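Holo-[acyl-carrier-protein] synthase (Thermotoga maritima, PDB 5XUM) is an AcpS-type member of the 4'-phosphopantetheinyl transferase superfamily, with three protein chains in its assembly. Local coordinates at residues K29-F32 against L33-R37; G44-A47 against L48-F52; S142-P145 against F146-K149. All coordinates share one frame; numbering follows the deposited sequence.

Interaction 1: K29-F32 against L33-R37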
loop_
_atom_site.group_PDB
_atom_site.type_symbol
_atom_site.label_atom_id
_atom_site.label_comp_id
_atom_site.label_asym_id
_atom_site.label_seq_id
_atom_site.Cartn_x
_atom_site.Cartn_y
_atom_site.Cartn_z
ATOM N N LYS A 29 -21.821 -11.282 -12.975
ATOM C CA LYS A 29 -22.370 -12.392 -13.766
ATOM C C LYS A 29 -22.420 -12.058 -15.255
ATOM O O LYS A 29 -22.111 -12.907 -16.093
ATOM C CB LYS A 29 -23.766 -12.781 -13.270
ATOM C CG LYS A 29 -23.772 -13.570 -11.970
ATOM C CD LYS A 29 -25.190 -13.777 -11.464
ATOM C CE LYS A 29 -25.196 -14.513 -10.133
ATOM N NZ LYS A 29 -26.571 -14.635 -9.574
ATOM N N ARG A 30 -22.808 -10.823 -15.573
ATOM C CA ARG A 30 -22.807 -10.324 -16.950
ATOM C C ARG A 30 -21.392 -10.265 -17.530
ATOM O O ARG A 30 -21.185 -10.548 -18.711
ATOM C CB ARG A 30 -23.466 -8.944 -17.029
ATOM C CG ARG A 30 -24.986 -8.977 -17.074
ATOM C CD ARG A 30 -25.570 -7.573 -17.067
ATOM N NE ARG A 30 -25.646 -7.016 -15.716
ATOM C CZ ARG A 30 -25.865 -5.733 -15.438
ATOM N NH1 ARG A 30 -26.024 -4.846 -16.415
ATOM N NH2 ARG A 30 -25.918 -5.330 -14.175
ATOM N N LEU A 31 -20.428 -9.897 -16.688
ATOM C CA LEU A 31 -19.019 -9.865 -17.074
ATOM C C LEU A 31 -18.456 -11.283 -17.208
ATOM O O LEU A 31 -17.630 -11.550 -18.085
ATOM C CB LEU A 31 -18.211 -9.045 -16.059
ATOM C CG LEU A 31 -16.745 -8.698 -16.339
ATOM C CD1 LEU A 31 -16.596 -7.801 -17.562
ATOM C CD2 LEU A 31 -16.133 -8.032 -15.116
ATOM N N PHE A 32 -18.925 -12.181 -16.341
ATOM C CA PHE A 32 -18.535 -13.595 -16.339
ATOM C C PHE A 32 -18.892 -14.317 -17.643
ATOM O O PHE A 32 -18.118 -15.149 -18.128
ATOM C CB PHE A 32 -19.167 -14.303 -15.128
ATOM C CG PHE A 32 -18.829 -15.768 -15.012
ATOM C CD1 PHE A 32 -17.513 -16.213 -15.082
ATOM C CD2 PHE A 32 -19.836 -16.703 -14.792
ATOM C CE1 PHE A 32 -17.211 -17.561 -14.963
ATOM C CE2 PHE A 32 -19.541 -18.052 -14.666
ATOM C CZ PHE A 32 -18.225 -18.481 -14.754
ATOM N N LEU A 33 -20.054 -13.989 -18.208
ATOM C CA LEU A 33 -20.513 -14.582 -19.470
ATOM C C LEU A 33 -19.622 -14.203 -20.655
ATOM O O LEU A 33 -19.472 -14.979 -21.600
ATOM C CB LEU A 33 -21.969 -14.191 -19.759
ATOM C CG LEU A 33 -23.077 -14.713 -18.832
ATOM C CD1 LEU A 33 -24.372 -13.947 -19.062
ATOM C CD2 LEU A 33 -23.302 -16.211 -19.000
ATOM N N THR A 34 -19.032 -13.011 -20.588
ATOM C CA THR A 34 -18.135 -12.503 -21.628
ATOM C C THR A 34 -16.771 -13.198 -21.590
ATOM O O THR A 34 -16.089 -13.297 -22.612
ATOM C CB THR A 34 -17.920 -10.979 -21.483
ATOM O OG1 THR A 34 -19.140 -10.350 -21.072
ATOM C CG2 THR A 34 -17.455 -10.362 -22.801
ATOM N N ARG A 35 -16.389 -13.686 -20.412
ATOM C CA ARG A 35 -15.044 -14.220 -20.180
ATOM C C ARG A 35 -14.776 -15.581 -20.814
ATOM O O ARG A 35 -15.585 -16.504 -20.706
ATOM C CB ARG A 35 -14.730 -14.262 -18.679
ATOM C CG ARG A 35 -14.434 -12.897 -18.080
ATOM C CD ARG A 35 -13.123 -12.341 -18.611
ATOM N NE ARG A 35 -13.227 -10.918 -18.912
ATOM C CZ ARG A 35 -12.746 -9.942 -18.147
ATOM N NH1 ARG A 35 -12.901 -8.680 -18.519
ATOM N NH2 ARG A 35 -12.107 -10.224 -17.017
ATOM N N LYS A 36 -13.624 -15.682 -21.474
ATOM C CA LYS A 36 -13.170 -16.925 -22.090
ATOM C C LYS A 36 -12.656 -17.896 -21.024
ATOM O O LYS A 36 -13.068 -19.056 -20.986
ATOM C CB LYS A 36 -12.088 -16.629 -23.136
ATOM C CG LYS A 36 -11.460 -17.854 -23.785
ATOM C CD LYS A 36 -10.394 -17.448 -24.791
ATOM C CE LYS A 36 -9.340 -18.531 -24.961
ATOM N NZ LYS A 36 -8.455 -18.635 -23.767
ATOM N N ARG A 37 -11.761 -17.417 -20.163
ATOM C CA ARG A 37 -11.232 -18.225 -19.065
ATOM C C ARG A 37 -12.102 -18.056 -17.818
ATOM O O ARG A 37 -11.906 -17.135 -17.020
ATOM C CB ARG A 37 -9.763 -17.884 -18.798
ATOM C CG ARG A 37 -8.827 -18.391 -19.885
ATOM C CD ARG A 37 -7.533 -17.593 -19.965
ATOM N NE ARG A 37 -6.618 -17.880 -18.861
ATOM C CZ ARG A 37 -5.786 -18.920 -18.813
ATOM N NH1 ARG A 37 -4.994 -19.085 -17.762
ATOM N NH2 ARG A 37 -5.741 -19.801 -19.806
#

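Interaction 2: G44-A47 against L48-F52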
loop_
_atom_site.group_PDB
_atom_site.type_symbol
_atom_site.label_atom_id
_atom_site.label_comp_id
_atom_site.label_asym_id
_atom_site.label_seq_id
_atom_site.Cartn_x
_atom_site.Cartn_y
_atom_site.Cartn_z
ATOM N N GLY A 44 -10.177 -15.276 -9.399
ATOM C CA GLY A 44 -9.761 -13.886 -9.229
ATOM C C GLY A 44 -10.732 -13.054 -8.405
ATOM O O GLY A 44 -10.313 -12.277 -7.546
ATOM N N ARG A 45 -12.028 -13.220 -8.665
ATOM C CA ARG A 45 -13.065 -12.495 -7.928
ATOM C C ARG A 45 -13.181 -12.956 -6.480
ATOM O O ARG A 45 -13.438 -12.144 -5.592
ATOM C CB ARG A 45 -14.423 -12.580 -8.639
ATOM C CG ARG A 45 -14.783 -11.340 -9.448
ATOM C CD ARG A 45 -13.716 -11.001 -10.477
ATOM N NE ARG A 45 -13.924 -9.695 -11.093
ATOM C CZ ARG A 45 -13.050 -9.101 -11.901
ATOM N NH1 ARG A 45 -11.896 -9.691 -12.194
ATOM N NH2 ARG A 45 -13.328 -7.912 -12.416
ATOM N N PHE A 46 -12.987 -14.253 -6.249
ATOM C CA PHE A 46 -12.950 -14.791 -4.891
ATOM C C PHE A 46 -11.781 -14.188 -4.115
ATOM O O PHE A 46 -11.947 -13.763 -2.967
ATOM C CB PHE A 46 -12.843 -16.320 -4.903
ATOM C CG PHE A 46 -13.283 -16.967 -3.618
ATOM C CD1 PHE A 46 -12.399 -17.111 -2.552
ATOM C CD2 PHE A 46 -14.585 -17.426 -3.470
ATOM C CE1 PHE A 46 -12.807 -17.701 -1.365
ATOM C CE2 PHE A 46 -15.000 -18.021 -2.287
ATOM C CZ PHE A 46 -14.109 -18.157 -1.233
ATOM N N ALA A 47 -10.611 -14.149 -4.753
ATOM C CA ALA A 47 -9.401 -13.598 -4.148
ATOM C C ALA A 47 -9.538 -12.103 -3.841
ATOM O O ALA A 47 -9.129 -11.654 -2.775
ATOM C CB ALA A 47 -8.189 -13.861 -5.035
ATOM N N LEU A 48 -10.117 -11.347 -4.773
ATOM C CA LEU A 48 -10.349 -9.910 -4.578
ATOM C C LEU A 48 -11.304 -9.618 -3.419
ATOM O O LEU A 48 -11.060 -8.706 -2.623
ATOM C CB LEU A 48 -10.852 -9.254 -5.871
ATOM C CG LEU A 48 -9.792 -8.947 -6.936
ATOM C CD1 LEU A 48 -10.426 -8.763 -8.309
ATOM C CD2 LEU A 48 -8.964 -7.727 -6.549
ATOM N N LYS A 49 -12.379 -10.401 -3.330
ATOM C CA LYS A 49 -13.367 -10.259 -2.253
ATOM C C LYS A 49 -12.778 -10.604 -0.891
ATOM O O LYS A 49 -13.027 -9.900 0.089
ATOM C CB LYS A 49 -14.605 -11.118 -2.530
ATOM C CG LYS A 49 -15.492 -10.585 -3.643
ATOM C CD LYS A 49 -16.426 -11.666 -4.150
ATOM C CE LYS A 49 -16.943 -11.350 -5.543
ATOM N NZ LYS A 49 -18.100 -10.418 -5.504
ATOM N N GLU A 50 -12.001 -11.686 -0.837
ATOM C CA GLU A 50 -11.277 -12.079 0.375
ATOM C C GLU A 50 -10.288 -11.000 0.817
ATOM O O GLU A 50 -10.253 -10.636 1.992
ATOM C CB GLU A 50 -10.544 -13.411 0.169
ATOM C CG GLU A 50 -11.423 -14.647 0.269
ATOM C CD GLU A 50 -11.691 -15.066 1.705
ATOM O OE1 GLU A 50 -11.080 -16.055 2.159
ATOM O OE2 GLU A 50 -12.506 -14.407 2.384
ATOM N N ALA A 51 -9.492 -10.497 -0.128
ATOM C CA ALA A 51 -8.567 -9.391 0.141
ATOM C C ALA A 51 -9.292 -8.136 0.642
ATOM O O ALA A 51 -8.803 -7.458 1.550
ATOM C CB ALA A 51 -7.735 -9.071 -1.091
ATOM N N PHE A 52 -10.453 -7.838 0.060
ATOM C CA PHE A 52 -11.256 -6.685 0.488
ATOM C C PHE A 52 -11.685 -6.798 1.953
ATOM O O PHE A 52 -11.494 -5.866 2.733
ATOM C CB PHE A 52 -12.476 -6.474 -0.423
ATOM C CG PHE A 52 -13.405 -5.383 0.049
ATOM C CD1 PHE A 52 -13.059 -4.041 -0.092
ATOM C CD2 PHE A 52 -14.624 -5.699 0.649
ATOM C CE1 PHE A 52 -13.913 -3.035 0.350
ATOM C CE2 PHE A 52 -15.480 -4.698 1.092
ATOM C CZ PHE A 52 -15.126 -3.364 0.941
#

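Interaction 3: S142-P145 against F146-K149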
loop_
_atom_site.group_PDB
_atom_site.type_symbol
_atom_site.label_atom_id
_atom_site.label_comp_id
_atom_site.label_asym_id
_atom_site.label_seq_id
_atom_site.Cartn_x
_atom_site.Cartn_y
_atom_site.Cartn_z
ATOM N N SER A 142 -16.947 12.359 6.244
ATOM C CA SER A 142 -16.629 11.015 6.714
ATOM C C SER A 142 -17.863 10.115 6.665
ATOM O O SER A 142 -17.850 9.005 7.194
ATOM C CB SER A 142 -16.061 11.065 8.135
ATOM O OG SER A 142 -14.838 11.777 8.166
ATOM N N LEU A 143 -18.929 10.600 6.031
ATOM C CA LEU A 143 -20.141 9.807 5.864
ATOM C C LEU A 143 -19.929 8.720 4.814
ATOM O O LEU A 143 -19.410 9.001 3.731
ATOM C CB LEU A 143 -21.339 10.688 5.485
ATOM C CG LEU A 143 -21.899 11.648 6.544
ATOM C CD1 LEU A 143 -22.981 12.533 5.940
ATOM C CD2 LEU A 143 -22.434 10.896 7.757
ATOM N N PRO A 144 -20.315 7.470 5.142
ATOM C CA PRO A 144 -20.267 6.358 4.190
ATOM C C PRO A 144 -21.181 6.633 2.986
ATOM O O PRO A 144 -22.176 7.353 3.132
ATOM C CB PRO A 144 -20.780 5.171 5.014
ATOM C CG PRO A 144 -20.522 5.550 6.434
ATOM C CD PRO A 144 -20.764 7.028 6.475
ATOM N N PRO A 145 -20.843 6.073 1.805
ATOM C CA PRO A 145 -21.486 6.452 0.536
ATOM C C PRO A 145 -23.014 6.336 0.498
ATOM O O PRO A 145 -23.672 7.228 -0.041
ATOM C CB PRO A 145 -20.842 5.507 -0.494
ATOM C CG PRO A 145 -20.176 4.435 0.302
ATOM C CD PRO A 145 -19.776 5.077 1.593
ATOM N N PHE A 146 -23.569 5.263 1.055
ATOM C CA PHE A 146 -25.023 5.071 1.045
ATOM C C PHE A 146 -25.738 5.981 2.040
ATOM O O PHE A 146 -26.849 6.440 1.771
ATOM C CB PHE A 146 -25.394 3.607 1.278
ATOM C CG PHE A 146 -25.151 2.729 0.085
ATOM C CD1 PHE A 146 -26.116 2.602 -0.908
ATOM C CD2 PHE A 146 -23.954 2.033 -0.051
ATOM C CE1 PHE A 146 -25.894 1.794 -2.012
ATOM C CE2 PHE A 146 -23.726 1.229 -1.153
ATOM C CZ PHE A 146 -24.697 1.106 -2.134
ATOM N N THR A 147 -25.096 6.235 3.178
ATOM C CA THR A 147 -25.596 7.196 4.158
ATOM C C THR A 147 -25.636 8.592 3.534
ATOM O O THR A 147 -26.640 9.301 3.649
ATOM C CB THR A 147 -24.733 7.203 5.439
ATOM O OG1 THR A 147 -24.669 5.877 5.976
ATOM C CG2 THR A 147 -25.320 8.140 6.497
ATOM N N LEU A 148 -24.549 8.969 2.864
ATOM C CA LEU A 148 -24.466 10.252 2.169
ATOM C C LEU A 148 -25.489 10.348 1.035
ATOM O O LEU A 148 -26.161 11.370 0.890
ATOM C CB LEU A 148 -23.045 10.494 1.641
ATOM C CG LEU A 148 -22.760 11.795 0.881
ATOM C CD1 LEU A 148 -22.928 13.021 1.770
ATOM C CD2 LEU A 148 -21.369 11.768 0.261
ATOM N N LYS A 149 -25.604 9.277 0.251
ATOM C CA LYS A 149 -26.524 9.211 -0.890
ATOM C C LYS A 149 -27.984 9.412 -0.470
ATOM O O LYS A 149 -28.731 10.138 -1.131
ATOM C CB LYS A 149 -26.355 7.873 -1.619
ATOM C CG LYS A 149 -27.030 7.783 -2.977
ATOM C CD LYS A 149 -26.819 6.406 -3.589
ATOM C CE LYS A 149 -27.726 6.174 -4.787
ATOM N NZ LYS A 149 -27.353 7.009 -5.962
#

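Interaction 1: K29-F32 against L33-R37
Leu31 and Arg35 lie side by side at the C-terminal end of helix 26-34, where the chain leaves the helix and turns toward helix 38-56. Leu31 CD1 is 3.9 Å from Arg35 NH1, and Leu31 CG lies over one face of the guanidinium. The arginine reaches this place through a folded chain. Its CG is anti to the carbonyl carbon, and bends follow at chi2 (-68°) and chi3. The aliphatic part stays low over the helix end, with Arg35 CG 3.5 Å from Leu31 O. Arg35 NH2 makes a salt bridge to Glu72, outside the turn.

The backbone bonds change as the helix ends. Leu33 N still gives a regular i+4 bond to Lys29 O at 3.1 Å. Thr34 N reaches back only three residues, weakly, to Leu31 O. Arg35 N bonds to Phe32 O at 3.2 Å, again i to i+3. The same N-H also makes a weak i+4 bond to Leu31 O, so it is shared between two carbonyls. Arg35 itself has an extended backbone.

Phe32 points inward from this turn. Its ring packs on Ile42 of helix 38-56 and on Leu24, and makes a cation-pi contact with Arg38. Leu33 lies along the outer surface, its CG 3.4 Å from Lys29 O. Thr34 places its hydroxyl beside its own backbone N, with chi1 at -37°. From there Thr34 OG1 gives a weak hydrogen bond, 3.1 Å long, to Arg30 O.

Interaction 2: G44-A47 against L48-F52
Gly44 O accepts Leu48 N at 2.9 Å, one of four consecutive i to i+4 bonds here. This is the middle of helix 38-56. Leu48 leans back over the glycine carbonyl, its CG 3.4 Å from Gly44 O.

Arg45 follows, and its carbonyl takes Lys49 N at 3.0 Å. The lysine chain then runs back over the same oxygen, with Lys49 CG, CD and CE all close to it. A final bend at chi4 (-82°) turns NZ aside, and CE comes 4.2 Å from Arg45 CB. Lys49 NZ is gripped by a salt bridge to Glu28 and by the carbonyls of Ile23, Phe65 and Val68. Four partners surround this buried ammonium, which probably offsets the cost of burying its charge. The Arg45 chain bends at chi2, and its guanidinium also leads back toward the start of the helix. Leu48 CD1 sits over one face of this guanidinium, toward the rim, while Arg45 NH2 bonds to Phe70 O.

Phe46 and Glu50 lie side by side and point the same way. Phe46 CE1 is 3.7 Å from Glu50 CG, with ring and carboxylate planes 64° apart. The closest touch comes from the CG methylene, not the carboxylate oxygens. Glu50 OE1 bonds to a glycerol molecule. Glu50 N bonds to Phe46 O at 3.0 Å.

Ala47 O accepts Ala51 N at 2.9 Å. Ala47 and Leu48 pack on Ala103 of strand 100-108, and Ala47 and Phe46 on Leu10 of strand 2-11. On another flank, Leu48 and Lys49 meet Phe70 of strand 68-73.

Interaction 3: S142-P145 against F146-K149
Thr147 meets Pro144 with CB and OG1, and Leu143 with CG2. Its CB sits 3.4 Å from Pro144 O and also touches Pro144 CD. OG1 lies alongside the proline ring, 4.1 Å from Pro144 CB. CG2, anti to the backbone N, is turned the other way and comes 4.2 Å from Leu143 CD2, the two side chains crossing at about a right angle.

These contacts wrap the N-terminus of helix 145-154. Pro144 is the N-cap residue, and its carbonyl accepts Leu148 N at 2.9 Å. Pro145 follows in the first turn, where a proline costs the helix no backbone bond. Its carbonyl takes Lys149 N at 2.8 Å. The carboxylate of Asp84 is shared: its OD1 takes the first-turn N-H of Phe146, and its OD2 bonds to the Thr147 hydroxyl.

The other branch of Leu143 reaches further along the helix: Leu143 CD1 is 4.2 Å from Leu148 CD1. Both leucines pack on Phe127, and Tyr162 of strand 158-162 touches Pro145 and Leu148 and bonds through its OH to Leu143 O.

Interactions 1 and 2 lie on consecutive helices, 26-34 and 38-56, with centres 17 Å apart. They touch where Leu31 CD2 packs 3.9 Å from Arg45 NH2. Glu72 ties them further: the salt-bridge partner of Arg35, it also has a long, weak ion pair with Arg45. Interaction 1 is a surface contact, and interaction 2 is buried against the sheet. Interaction 3 stands apart, on the far side of the chain's centre. Its centre is 24 Å from that of interaction 2, the nearest atoms being about 9 Å apart, and 31 Å from that of interaction 1. The glycerol, probably from the crystallisation liquor, is bound at interaction 2.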